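Local coordinates for probable oxidoreductase (Mycobacterium abscessus, PDB 4EYE), which probably acts as an oxidoreductase of the quinone oxidoreductase branch of the zinc-binding dehydrogenase family, on a substrate yet to be identified, at residues 136-139 / 140-143; 118-122 / 123-127; 198-202 / 203-207. All blocks are in the same frame, centred on the assembly; numbering follows the deposited sequence.

Contact 1 (136-139 / 140-143); sequences EAVA and LIAN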
loop_
_atom_site.group_PDB
_atom_site.type_symbol
_atom_site.label_atom_id
_atom_site.label_comp_id
_atom_site.label_asym_id
_atom_site.label_seq_id
_atom_site.Cartn_x
_atom_site.Cartn_y
_atom_site.Cartn_z
ATOM N N GLU A 136 5.929 -8.427 -6.543
ATOM C CA GLU A 136 6.107 -8.421 -5.093
ATOM C C GLU A 136 6.799 -7.149 -4.643
ATOM O O GLU A 136 6.429 -6.583 -3.606
ATOM C CB GLU A 136 6.888 -9.668 -4.647
ATOM C CG GLU A 136 6.137 -11.002 -4.846
ATOM C CD GLU A 136 7.083 -12.221 -4.669
ATOM O OE1 GLU A 136 8.295 -12.122 -4.948
ATOM O OE2 GLU A 136 6.581 -13.227 -4.168
ATOM N N ALA A 137 7.766 -6.685 -5.434
ATOM C CA ALA A 137 8.499 -5.453 -5.142
ATOM C C ALA A 137 7.578 -4.238 -5.237
ATOM O O ALA A 137 7.521 -3.390 -4.327
ATOM C CB ALA A 137 9.680 -5.268 -6.078
ATOM N N VAL A 138 6.795 -4.160 -6.311
ATOM C CA VAL A 138 5.870 -2.975 -6.406
ATOM C C VAL A 138 4.894 -2.976 -5.253
ATOM O O VAL A 138 4.504 -1.895 -4.720
ATOM C CB VAL A 138 5.203 -2.799 -7.815
ATOM C CG1 VAL A 138 3.982 -3.731 -7.960
ATOM C CG2 VAL A 138 4.834 -1.312 -8.061
ATOM N N ALA A 139 4.510 -4.171 -4.798
ATOM C CA ALA A 139 3.552 -4.292 -3.741
ATOM C C ALA A 139 4.046 -3.658 -2.426
ATOM O O ALA A 139 3.249 -3.142 -1.664
ATOM C CB ALA A 139 3.177 -5.755 -3.507
ATOM N N LEU A 140 5.356 -3.708 -2.195
ATOM C CA LEU A 140 5.996 -3.053 -1.066
ATOM C C LEU A 140 5.782 -1.546 -1.037
ATOM O O LEU A 140 5.743 -0.946 0.026
ATOM C CB LEU A 140 7.520 -3.262 -1.063
ATOM C CG LEU A 140 8.159 -4.574 -0.671
ATOM C CD1 LEU A 140 9.701 -4.479 -0.738
ATOM C CD2 LEU A 140 7.697 -5.077 0.710
ATOM N N ILE A 141 5.635 -0.903 -2.190
ATOM C CA ILE A 141 5.875 0.540 -2.266
ATOM C C ILE A 141 4.990 1.453 -1.420
ATOM O O ILE A 141 5.493 2.106 -0.516
ATOM C CB ILE A 141 5.952 1.052 -3.713
ATOM C CG1 ILE A 141 7.109 0.394 -4.436
ATOM C CG2 ILE A 141 6.122 2.568 -3.732
ATOM C CD1 ILE A 141 7.159 0.660 -5.930
ATOM N N ALA A 142 3.702 1.544 -1.714
ATOM C CA ALA A 142 2.796 2.350 -0.875
ATOM C C ALA A 142 2.449 1.593 0.398
ATOM O O ALA A 142 2.666 2.136 1.513
ATOM C CB ALA A 142 1.531 2.770 -1.610
ATOM N N ASN A 143 1.976 0.359 0.266
ATOM C CA ASN A 143 1.392 -0.294 1.418
ATOM C C ASN A 143 2.359 -0.695 2.559
ATOM O O ASN A 143 2.033 -0.524 3.745
ATOM C CB ASN A 143 0.512 -1.501 1.029
ATOM C CG ASN A 143 -0.656 -1.120 0.093
ATOM O OD1 ASN A 143 -1.019 0.040 0.011
ATOM N ND2 ASN A 143 -1.226 -2.118 -0.629
#
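The flat carbonyl group of Val-138 is met from above its plane by the N-H of Ile-141. The bond from Ile-141 N to Val-138 O is 2.9 Å long. The donor stands 56° out of the carbonyl plane, so the bond does not follow a lone pair. Its N-H...O angle of 162° is still nearly straight. This is an i to i+3 bond near the C-terminal part of helix 134-140. The N-H of Leu-140 is shared instead. It makes two weak bonds, at 3.4 Å to Glu-136 O and at 3.1 Å to Ala-137 O. The turn thus tightens toward a 3-10 pattern. One side-chain pair follows the same bond. CG2 of Val-138 touches CD1 of Ile-141 at 3.7 Å, the two side chains crossing at a slant. Val-138 carries CG2 anti to its backbone N, and Ile-141 is extended at its second torsion (chi2 171°), which brings the methyl tip across. CB of Leu-140 lies against Ala-137 O at 3.3 Å. Carbonyl O of Ile-141 is hydrogen-bonded to a bound MPD, probably from the crystallisation liquor. The turn is buried against the mixed sheet and leads into helix 143-154. Leu-140 and Ile-141 pack on Met-106 of strand 104-108, and Val-138 packs on Ala-87 of strand 85-92 and Val-339 of strand 337-341.

Contact 2 (118-122 / 123-127); sequences VAVAP and SNILP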
loop_
_atom_site.group_PDB
_atom_site.type_symbol
_atom_site.label_atom_id
_atom_site.label_comp_id
_atom_site.label_asym_id
_atom_site.label_seq_id
_atom_site.Cartn_x
_atom_site.Cartn_y
_atom_site.Cartn_z
ATOM N N VAL A 118 8.349 5.119 -16.999
ATOM C CA VAL A 118 8.061 6.209 -16.086
ATOM C C VAL A 118 9.357 6.995 -15.746
ATOM O O VAL A 118 10.439 6.423 -15.636
ATOM C CB VAL A 118 7.352 5.678 -14.815
ATOM C CG1 VAL A 118 8.298 4.808 -13.967
ATOM C CG2 VAL A 118 6.682 6.805 -14.020
ATOM N N ALA A 119 9.224 8.318 -15.657
ATOM C CA ALA A 119 10.330 9.200 -15.288
ATOM C C ALA A 119 10.090 9.624 -13.847
ATOM O O ALA A 119 8.993 10.039 -13.527
ATOM C CB ALA A 119 10.369 10.450 -16.182
ATOM N N VAL A 120 11.058 9.463 -12.971
ATOM C CA VAL A 120 10.877 9.867 -11.580
ATOM C C VAL A 120 12.147 10.493 -11.042
ATOM O O VAL A 120 13.230 10.314 -11.605
ATOM C CB VAL A 120 10.511 8.721 -10.638
ATOM C CG1 VAL A 120 9.365 7.867 -11.190
ATOM C CG2 VAL A 120 11.710 7.889 -10.268
ATOM N N ALA A 121 12.008 11.237 -9.949
ATOM C CA ALA A 121 13.155 11.918 -9.356
ATOM C C ALA A 121 14.059 10.826 -8.746
ATOM O O ALA A 121 13.563 9.797 -8.256
ATOM C CB ALA A 121 12.676 12.914 -8.283
ATOM N N PRO A 122 15.360 11.052 -8.763
ATOM C CA PRO A 122 16.281 10.091 -8.127
ATOM C C PRO A 122 15.947 9.833 -6.672
ATOM O O PRO A 122 16.092 8.728 -6.225
ATOM C CB PRO A 122 17.642 10.778 -8.249
ATOM C CG PRO A 122 17.501 11.654 -9.431
ATOM C CD PRO A 122 16.080 12.082 -9.529
ATOM N N SER A 123 15.415 10.826 -5.964
ATOM C CA SER A 123 15.052 10.621 -4.571
ATOM C C SER A 123 13.839 9.669 -4.426
ATOM O O SER A 123 13.528 9.231 -3.328
ATOM C CB SER A 123 14.649 11.959 -3.970
ATOM O OG SER A 123 13.496 12.413 -4.684
ATOM N N ASN A 124 13.140 9.376 -5.537
ATOM C CA ASN A 124 11.951 8.512 -5.503
ATOM C C ASN A 124 12.246 7.065 -6.024
ATOM O O ASN A 124 11.322 6.358 -6.498
ATOM C CB ASN A 124 10.846 9.170 -6.362
ATOM C CG ASN A 124 10.327 10.479 -5.756
ATOM O OD1 ASN A 124 11.030 11.119 -4.968
ATOM N ND2 ASN A 124 9.099 10.879 -6.112
ATOM N N ILE A 125 13.512 6.665 -5.961
ATOM C CA ILE A 125 13.945 5.364 -6.464
ATOM C C ILE A 125 14.482 4.577 -5.278
ATOM O O ILE A 125 15.215 5.128 -4.478
ATOM C CB ILE A 125 15.066 5.516 -7.521
ATOM C CG1 ILE A 125 14.508 6.091 -8.826
ATOM C CG2 ILE A 125 15.757 4.171 -7.774
ATOM C CD1 ILE A 125 13.555 5.112 -9.561
ATOM N N LEU A 126 14.109 3.295 -5.180
ATOM C CA LEU A 126 14.635 2.390 -4.168
ATOM C C LEU A 126 15.087 1.074 -4.828
ATOM O O LEU A 126 14.470 0.609 -5.805
ATOM C CB LEU A 126 13.615 2.131 -3.070
ATOM C CG LEU A 126 13.140 3.361 -2.201
ATOM C CD1 LEU A 126 11.819 3.062 -1.525
ATOM C CD2 LEU A 126 14.100 3.879 -1.145
ATOM N N PRO A 127 16.178 0.473 -4.305
ATOM C CA PRO A 127 16.625 -0.805 -4.799
ATOM C C PRO A 127 15.665 -1.946 -4.459
ATOM O O PRO A 127 15.269 -2.124 -3.313
ATOM C CB PRO A 127 18.013 -1.009 -4.131
ATOM C CG PRO A 127 17.974 -0.150 -2.901
ATOM C CD PRO A 127 17.015 0.992 -3.200
#
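Ile-125 reaches back to Val-120 across the turn. Its CB lies 3.6 Å from Pro-122 O. Its CG1 sits 3.6 Å from Val-120 CG2 and also passes near the carbonyl oxygen of Ala-121. At the tip, CD1 presses on Val-120 CG2 at 3.4 Å, closer than usual for two carbons. The bend at the second torsion of Ile-125 (chi2 -68°) turns this methyl aside from an extended course. The two side chains meet at about a right angle. Val-120 offers a single methyl, CG2, to both CG1 and CD1.

Between these two residues the chain makes a tight turn of 3-10 character at Pro-122 and Ser-123. Asn-124 N gives a 2.8 Å bond to Ala-121 O, from above the carbonyl plane, with an N-H...O angle of 154°. This closes a beta turn with Pro-122 at its second position. A weak bond of 3.3 Å follows from Ile-125 N to Pro-122 O. Asn-124 also packs its CB on Ala-121 O, at 3.4 Å. Its side-chain amide is gripped from two directions. OD1 accepts from Ser-123 OG at 2.8 Å, with the donor tilted 30° from the amide carbonyl plane. ND2 bonds to the carbonyl oxygen of Phe-108. These two bonds fix which way the amide is flipped.

The turn lies at the surface of the GroES-like domain, and its two strands take different neighbours. Strand 117-120 runs antiparallel to strand 51-55, and strand 125-127 runs antiparallel to strand 104-108. Ile-125 packs on Val-53 of strand 51-55 and Ala-107 of strand 104-108. Leu-126 faces helix 293-306, where it meets Leu-294.

Contact 3 (198-202 / 203-207); sequences EFVKS and VGADI
A Schellman motif ends helix 197-203, with Gly-204 in its positive-phi position (phi 120°), a backbone conformation that glycine adopts readily. Gly-204 N bonds to Lys-201 O at 3.0 Å and weakly to Val-200 O. In the same last turn, Phe-199 O takes two donors. Val-203 N comes to it in the carbonyl plane at 3.0 Å. Ser-202 OG donates to the same oxygen at 2.6 Å, turned back toward the carbonyl three residues earlier (chi1 78°). Lys-201 reaches past the glycine to Ala-205. Its side chain bends at the second torsion (chi2 66°), and as modelled NZ donates to Ala-205 O at 3.0 Å, though the exact place of this exposed amine is doubtful. A water bridges the same Ala-205 O and Lys-201 O, donating to both. The side-chain contacts beside these bonds are apolar. CG2 of Val-203 lies over one face of the Phe-199 ring, 3.9 Å from the centroid, in a CH-pi contact offset toward the rim. CG1 of Val-200 meets CB of Ala-205 at 3.8 Å. OD2 of Asp-206 bonds to Val-187 N and forms a salt bridge with Lys-181 NZ. The helix is the crossover of a beta-alpha-beta unit in the Rossmann-type sheet. It links strand 186-191 to strand 207-210 at one edge of the sheet. Val-200 packs on Ala-189 and Val-208, and Val-203 on Ile-177 of helix 171-182.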
loop_
_atom_site.group_PDB
_atom_site.type_symbol
_atom_site.label_atom_id
_atom_site.label_comp_id
_atom_site.label_asym_id
_atom_site.label_seq_id
_atom_site.Cartn_x
_atom_site.Cartn_y
_atom_site.Cartn_z
ATOM N N GLU A 198 -10.037 -17.237 4.341
ATOM C CA GLU A 198 -8.886 -18.156 4.175
ATOM C C GLU A 198 -7.641 -17.422 3.660
ATOM O O GLU A 198 -6.514 -17.743 4.044
ATOM C CB GLU A 198 -9.219 -19.315 3.232
ATOM C CG GLU A 198 -10.377 -20.173 3.702
ATOM C CD GLU A 198 -10.160 -20.763 5.069
ATOM O OE1 GLU A 198 -11.180 -20.945 5.767
ATOM O OE2 GLU A 198 -8.990 -21.045 5.458
ATOM N N PHE A 199 -7.856 -16.459 2.785
ATOM C CA PHE A 199 -6.763 -15.632 2.295
ATOM C C PHE A 199 -6.062 -14.972 3.457
ATOM O O PHE A 199 -4.851 -15.055 3.597
ATOM C CB PHE A 199 -7.262 -14.568 1.338
ATOM C CG PHE A 199 -6.188 -13.560 0.963
ATOM C CD1 PHE A 199 -5.240 -13.879 0.020
ATOM C CD2 PHE A 199 -6.113 -12.337 1.603
ATOM C CE1 PHE A 199 -4.236 -12.949 -0.316
ATOM C CE2 PHE A 199 -5.116 -11.420 1.280
ATOM C CZ PHE A 199 -4.172 -11.738 0.334
ATOM N N VAL A 200 -6.838 -14.312 4.300
ATOM C CA VAL A 200 -6.295 -13.603 5.454
ATOM C C VAL A 200 -5.573 -14.529 6.403
ATOM O O VAL A 200 -4.459 -14.211 6.872
ATOM C CB VAL A 200 -7.398 -12.750 6.140
ATOM C CG1 VAL A 200 -6.986 -12.343 7.536
ATOM C CG2 VAL A 200 -7.681 -11.531 5.259
ATOM N N LYS A 201 -6.181 -15.697 6.678
ATOM C CA LYS A 201 -5.479 -16.715 7.453
ATOM C C LYS A 201 -4.136 -17.068 6.792
ATOM O O LYS A 201 -3.120 -17.135 7.460
ATOM C CB LYS A 201 -6.373 -17.973 7.637
ATOM C CG LYS A 201 -5.884 -18.898 8.723
ATOM C CD LYS A 201 -5.956 -18.309 10.139
ATOM C CE LYS A 201 -5.279 -19.243 11.154
ATOM N NZ LYS A 201 -5.081 -18.547 12.473
ATOM N N SER A 202 -4.121 -17.279 5.473
ATOM C CA SER A 202 -2.878 -17.656 4.796
ATOM C C SER A 202 -1.800 -16.554 4.881
ATOM O O SER A 202 -0.607 -16.836 4.803
ATOM C CB SER A 202 -3.129 -18.003 3.324
ATOM O OG SER A 202 -3.295 -16.820 2.527
ATOM N N VAL A 203 -2.205 -15.297 5.014
ATOM C CA VAL A 203 -1.224 -14.208 5.099
ATOM C C VAL A 203 -0.536 -14.193 6.482
ATOM O O VAL A 203 0.532 -13.574 6.666
ATOM C CB VAL A 203 -1.917 -12.847 4.798
ATOM C CG1 VAL A 203 -0.951 -11.709 5.024
ATOM C CG2 VAL A 203 -2.416 -12.839 3.355
ATOM N N GLY A 204 -1.166 -14.846 7.453
ATOM C CA GLY A 204 -0.572 -15.050 8.784
ATOM C C GLY A 204 -1.307 -14.475 9.975
ATOM O O GLY A 204 -0.746 -14.419 11.052
ATOM N N ALA A 205 -2.561 -14.084 9.820
ATOM C CA ALA A 205 -3.397 -13.691 10.953
ATOM C C ALA A 205 -3.540 -14.885 11.897
ATOM O O ALA A 205 -3.770 -16.004 11.444
ATOM C CB ALA A 205 -4.779 -13.240 10.500
ATOM N N ASP A 206 -3.409 -14.630 13.196
ATOM C CA ASP A 206 -3.569 -15.690 14.190
ATOM C C ASP A 206 -5.044 -16.062 14.408
ATOM O O ASP A 206 -5.374 -17.211 14.602
ATOM C CB ASP A 206 -2.913 -15.264 15.503
ATOM C CG ASP A 206 -1.434 -15.008 15.348
ATOM O OD1 ASP A 206 -0.680 -15.993 15.230
ATOM O OD2 ASP A 206 -1.007 -13.830 15.332
ATOM N N ILE A 207 -5.923 -15.063 14.364
ATOM C CA ILE A 207 -7.354 -15.275 14.549
ATOM C C ILE A 207 -8.021 -14.394 13.499
ATOM O O ILE A 207 -7.629 -13.221 13.336
ATOM C CB ILE A 207 -7.822 -14.830 15.952
ATOM C CG1 ILE A 207 -7.419 -15.855 17.032
ATOM C CG2 ILE A 207 -9.334 -14.645 15.969
ATOM C CD1 ILE A 207 -6.388 -15.367 18.037
HETATM O O HOH W 1 -2.528 -17.914 9.839
#

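How the contacts relate
Along the chain the order is contact 2, contact 1, contact 3. Contacts 1 and 2 have centres about 14 Å apart. Strand 125-127 and helix 134-140 are consecutive elements, and both meet strand 104-108. Contact 2 joins strands of the mixed sheet and contact 1 packs on it. Contact 3 leads into strand 207-210 at one edge of the parallel sheet of the Rossmann-type domain. Its centre is about 19 Å from that of contact 1 and about 33 Å from that of contact 2. No two of the contacts touch. Contact 1 is the innermost, while contacts 2 and 3 lie on opposite sides of the chain centre, consistent with the two-domain build of this dehydrogenase family.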